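Local coordinates for tailspike protein (Siphovirus 9NA, PDB 3RIQ) that probably binds Salmonella lipopolysaccharide as the phage receptor and cleaves it as an endorhamnosidase, as a trimer of right-handed beta-helix chains, at residues N283-T286 against E291-D294; Q252-I255 against A260-Y263. All blocks are in the same frame, centred on the assembly; numbering follows the deposited sequence.

Interaction 1 of 2, residues N283-T286 against E291-D294; sequences NADT and ERVD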
loop_
_atom_site.group_PDB
_atom_site.type_symbol
_atom_site.label_atom_id
_atom_site.label_comp_id
_atom_site.label_asym_id
_atom_site.label_seq_id
_atom_site.Cartn_x
_atom_site.Cartn_y
_atom_site.Cartn_z
ATOM N N ASN A 283 18.729 2.923 -11.855
ATOM C CA ASN A 283 20.020 2.267 -12.024
ATOM C C ASN A 283 21.168 3.254 -11.862
ATOM O O ASN A 283 21.014 4.461 -12.144
ATOM C CB ASN A 283 20.103 1.638 -13.425
ATOM C CG ASN A 283 19.259 0.371 -13.544
ATOM O OD1 ASN A 283 19.788 -0.752 -13.463
ATOM N ND2 ASN A 283 17.948 0.536 -13.722
ATOM N N ALA A 284 22.336 2.744 -11.477
ATOM C CA ALA A 284 23.541 3.582 -11.319
ATOM C C ALA A 284 24.645 3.209 -12.318
ATOM O O ALA A 284 25.350 4.100 -12.771
ATOM C CB ALA A 284 24.063 3.491 -9.883
ATOM N N ASP A 285 24.790 1.919 -12.651
ATOM C CA ASP A 285 25.738 1.481 -13.684
ATOM C C ASP A 285 24.981 1.026 -14.928
ATOM O O ASP A 285 23.889 0.419 -14.819
ATOM C CB ASP A 285 26.585 0.305 -13.172
ATOM C CG ASP A 285 27.584 0.697 -12.111
ATOM O OD1 ASP A 285 28.129 1.830 -12.167
ATOM O OD2 ASP A 285 27.803 -0.127 -11.188
ATOM N N THR A 286 25.560 1.238 -16.108
ATOM C CA THR A 286 24.942 0.750 -17.338
ATOM C C THR A 286 26.025 0.440 -18.376
ATOM O O THR A 286 27.126 0.999 -18.312
ATOM C CB THR A 286 23.908 1.749 -17.913
ATOM O OG1 THR A 286 23.143 1.110 -18.932
ATOM C CG2 THR A 286 24.565 2.991 -18.515
ATOM N N GLU A 291 36.062 2.048 -15.112
ATOM C CA GLU A 291 36.356 2.619 -13.796
ATOM C C GLU A 291 35.529 3.885 -13.524
ATOM O O GLU A 291 35.300 4.733 -14.421
ATOM C CB GLU A 291 37.853 2.910 -13.650
ATOM C CG GLU A 291 38.212 3.348 -12.262
ATOM C CD GLU A 291 37.995 2.245 -11.235
ATOM O OE1 GLU A 291 38.961 1.517 -10.932
ATOM O OE2 GLU A 291 36.854 2.089 -10.754
ATOM N N ARG A 292 35.033 3.982 -12.294
ATOM C CA ARG A 292 34.224 5.119 -11.909
ATOM C C ARG A 292 35.114 6.282 -11.497
ATOM O O ARG A 292 36.214 6.081 -10.966
ATOM C CB ARG A 292 33.319 4.690 -10.767
ATOM C CG ARG A 292 32.518 3.418 -11.101
ATOM C CD ARG A 292 31.282 3.276 -10.170
ATOM N NE ARG A 292 30.627 1.947 -10.280
ATOM C CZ ARG A 292 31.031 0.826 -9.666
ATOM N NH1 ARG A 292 32.102 0.847 -8.861
ATOM N NH2 ARG A 292 30.331 -0.329 -9.809
ATOM N N VAL A 293 34.644 7.492 -11.777
ATOM C CA VAL A 293 35.407 8.683 -11.454
ATOM C C VAL A 293 34.685 9.477 -10.365
ATOM O O VAL A 293 33.535 9.892 -10.548
ATOM C CB VAL A 293 35.615 9.574 -12.712
ATOM C CG1 VAL A 293 36.497 10.736 -12.356
ATOM C CG2 VAL A 293 36.261 8.769 -13.855
ATOM N N ASP A 294 35.378 9.711 -9.247
ATOM C CA ASP A 294 34.835 10.427 -8.072
ATOM C C ASP A 294 33.585 9.660 -7.545
ATOM O O ASP A 294 32.506 10.220 -7.290
ATOM C CB ASP A 294 34.526 11.903 -8.389
ATOM C CG ASP A 294 35.763 12.697 -8.773
ATOM O OD1 ASP A 294 36.871 12.414 -8.242
ATOM O OD2 ASP A 294 35.629 13.605 -9.611
#

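Interaction 2 of 2, residues Q252-I255 against A260-Y263; sequences QNEI and ARNY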
loop_
_atom_site.group_PDB
_atom_site.type_symbol
_atom_site.label_atom_id
_atom_site.label_comp_id
_atom_site.label_asym_id
_atom_site.label_seq_id
_atom_site.Cartn_x
_atom_site.Cartn_y
_atom_site.Cartn_z
ATOM N N GLN A 252 23.093 7.213 -14.949
ATOM C CA GLN A 252 24.163 6.213 -14.858
ATOM C C GLN A 252 25.528 6.667 -15.358
ATOM O O GLN A 252 25.634 7.497 -16.234
ATOM C CB GLN A 252 23.757 4.949 -15.616
ATOM C CG GLN A 252 22.499 4.249 -15.030
ATOM C CD GLN A 252 21.281 4.391 -15.893
ATOM O OE1 GLN A 252 21.338 4.163 -17.092
ATOM N NE2 GLN A 252 20.187 4.731 -15.308
ATOM N N ASN A 253 26.572 6.081 -14.813
ATOM C CA ASN A 253 27.936 6.293 -15.304
ATOM C C ASN A 253 28.393 7.760 -15.164
ATOM O O ASN A 253 28.098 8.358 -14.172
ATOM C CB ASN A 253 28.103 5.733 -16.723
ATOM C CG ASN A 253 27.814 4.218 -16.816
ATOM O OD1 ASN A 253 27.392 3.577 -15.866
ATOM N ND2 ASN A 253 28.045 3.660 -17.990
ATOM N N GLU A 254 29.093 8.314 -16.144
ATOM C CA GLU A 254 29.741 9.639 -16.029
ATOM C C GLU A 254 29.098 10.640 -16.982
ATOM O O GLU A 254 28.607 10.258 -18.026
ATOM C CB GLU A 254 31.241 9.555 -16.372
ATOM C CG GLU A 254 32.186 9.194 -15.192
ATOM C CD GLU A 254 32.143 7.720 -14.814
ATOM O OE1 GLU A 254 32.114 6.849 -15.726
ATOM O OE2 GLU A 254 32.200 7.426 -13.612
ATOM N N ILE A 255 29.157 11.928 -16.628
ATOM C CA ILE A 255 28.912 13.039 -17.571
ATOM C C ILE A 255 30.132 13.930 -17.507
ATOM O O ILE A 255 30.577 14.316 -16.405
ATOM C CB ILE A 255 27.681 13.888 -17.191
ATOM C CG1 ILE A 255 26.419 13.047 -17.264
ATOM C CG2 ILE A 255 27.569 15.095 -18.167
ATOM C CD1 ILE A 255 25.183 13.735 -16.659
ATOM N N ALA A 260 27.928 10.577 -12.434
ATOM C CA ALA A 260 26.647 11.258 -12.383
ATOM C C ALA A 260 25.610 10.433 -11.612
ATOM O O ALA A 260 24.401 10.672 -11.698
ATOM C CB ALA A 260 26.153 11.481 -13.837
ATOM N N ARG A 261 26.093 9.421 -10.907
ATOM C CA ARG A 261 25.252 8.448 -10.202
ATOM C C ARG A 261 24.582 9.062 -8.975
ATOM O O ARG A 261 24.761 10.240 -8.677
ATOM C CB ARG A 261 26.104 7.245 -9.822
ATOM C CG ARG A 261 26.650 6.496 -11.060
ATOM C CD ARG A 261 27.631 5.434 -10.594
ATOM N NE ARG A 261 28.191 4.606 -11.675
ATOM C CZ ARG A 261 29.287 4.898 -12.377
ATOM N NH1 ARG A 261 29.961 6.036 -12.159
ATOM N NH2 ARG A 261 29.724 4.040 -13.297
ATOM N N ASN A 262 23.787 8.265 -8.263
ATOM C CA ASN A 262 22.924 8.768 -7.191
ATOM C C ASN A 262 22.737 7.752 -6.090
ATOM O O ASN A 262 22.742 6.555 -6.365
ATOM C CB ASN A 262 21.545 9.164 -7.747
ATOM C CG ASN A 262 21.652 10.152 -8.880
ATOM O OD1 ASN A 262 21.621 11.370 -8.650
ATOM N ND2 ASN A 262 21.787 9.642 -10.127
ATOM N N TYR A 263 22.508 8.250 -4.871
ATOM C CA TYR A 263 22.458 7.444 -3.659
ATOM C C TYR A 263 21.383 7.889 -2.716
ATOM O O TYR A 263 21.059 9.089 -2.641
ATOM C CB TYR A 263 23.804 7.539 -2.873
ATOM C CG TYR A 263 24.954 6.840 -3.567
ATOM C CD1 TYR A 263 25.293 5.519 -3.246
ATOM C CD2 TYR A 263 25.703 7.489 -4.554
ATOM C CE1 TYR A 263 26.324 4.853 -3.903
ATOM C CE2 TYR A 263 26.748 6.842 -5.203
ATOM C CZ TYR A 263 27.049 5.511 -4.871
ATOM O OH TYR A 263 28.055 4.862 -5.505
HETATM O O HOH W 1 32.086 4.337 -14.914
#

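Interaction 1 of 2, residues N283-T286 against E291-D294
D285 and R292 meet in a side-on, two-pronged salt bridge that carries the whole contact between 283-286 and 291-294. NE of R292 donates to OD1 of D285 (3.1 Å), and NH2 of R292 donates to OD2 of D285 (2.9 Å). Both bonds are nearly straight, 177° at NE and 168° at NH2. The acceptors lie close to the guanidinium plane, and each is met on its syn side. The two flat groups are nearly coplanar, their planes 19° apart. The arginine gets there by reach: its chain runs extended from CG to NE, which carries the guanidinium to the D285 carboxylate although the CA atoms of D285 and R292 stay 9.4 Å apart. R292 NH1 also donates to the Y301 carbonyl. The ion pair is buried; W303 touches D285 and L306 touches R292. The other end of the contact is looser. E291 is exposed and does not reach 283-286; its carboxylate folds back, OE2 accepting from the backbone N of R292 at 3.0 Å through its anti lone pair and also from L298 N. Both segments belong to the long excursion between strands 281-282 and 311-318 of the beta-helix, and the bridge ties its start to a point further along. OD1 of D285 takes R292 NE and R261 NE, and OD2 takes R292 NH2 and the backbone N of F304, so both oxygens of the buried carboxylate are satisfied and its rotation is fixed.

Interaction 2 of 2, residues Q252-I255 against A260-Y263
A260 opens the contact with its backbone, its N donating to the carbonyl O of N253 at 2.8 Å, almost straight (177°) and in the carbonyl plane. Its methyl faces the opposing segment, where CD1 of I255 packs 3.7 Å from CB of A260. R261 follows, extended from CG to NE, and lays one guanidinium face over the backbone of N253, whose CA sits 3.4 Å above the plane near its centre. At the guanidinium edge, NH1 of R261 donates to OE2 of E254 (3.0 Å); the oxygen is approached from above the carboxylate plane, 50° out of it. A bend at chi2 (76°) turns the E254 carboxylate back to this salt bridge. A water accepts from R261 NH2 (2.9 Å) and lies beside E254 OE1, probably bridging the pair a second time, while R261 NE is directed to D285. N262 and Y263 then lead away: N262 OD1 accepts from N225 N, and the Y263 ring meets W201 edge-to-face. Strand 254-255 pairs antiparallel with 258-259 in a small hairpin projecting from the parallel beta-helix; I255 and A260 rest on I223 of strand 220-223, and the chain beyond Y263 continues to strand 266-273.

The two contacts follow one another along the chain, 252-263 first, yet their centres lie about 6 Å apart. The joint is D285, whose OD1 receives R261 NE at 2.8 Å, so one carboxylate of interaction 1 holds the guanidinium that lies over the N253 backbone in interaction 2. E254 ties back as well, its OE2 accepting from V293 N. A second tie joins T286 O and N253 ND2 (2.8 Å), a probable hydrogen bond, and N253 also shares backbone bonding with A284. Together they join the 254-259 hairpin to the 283-310 excursion, two successive outgrowths of the beta-helix. A glycerol, probably from crystallisation, sits about 6 Å from the I255 side chain.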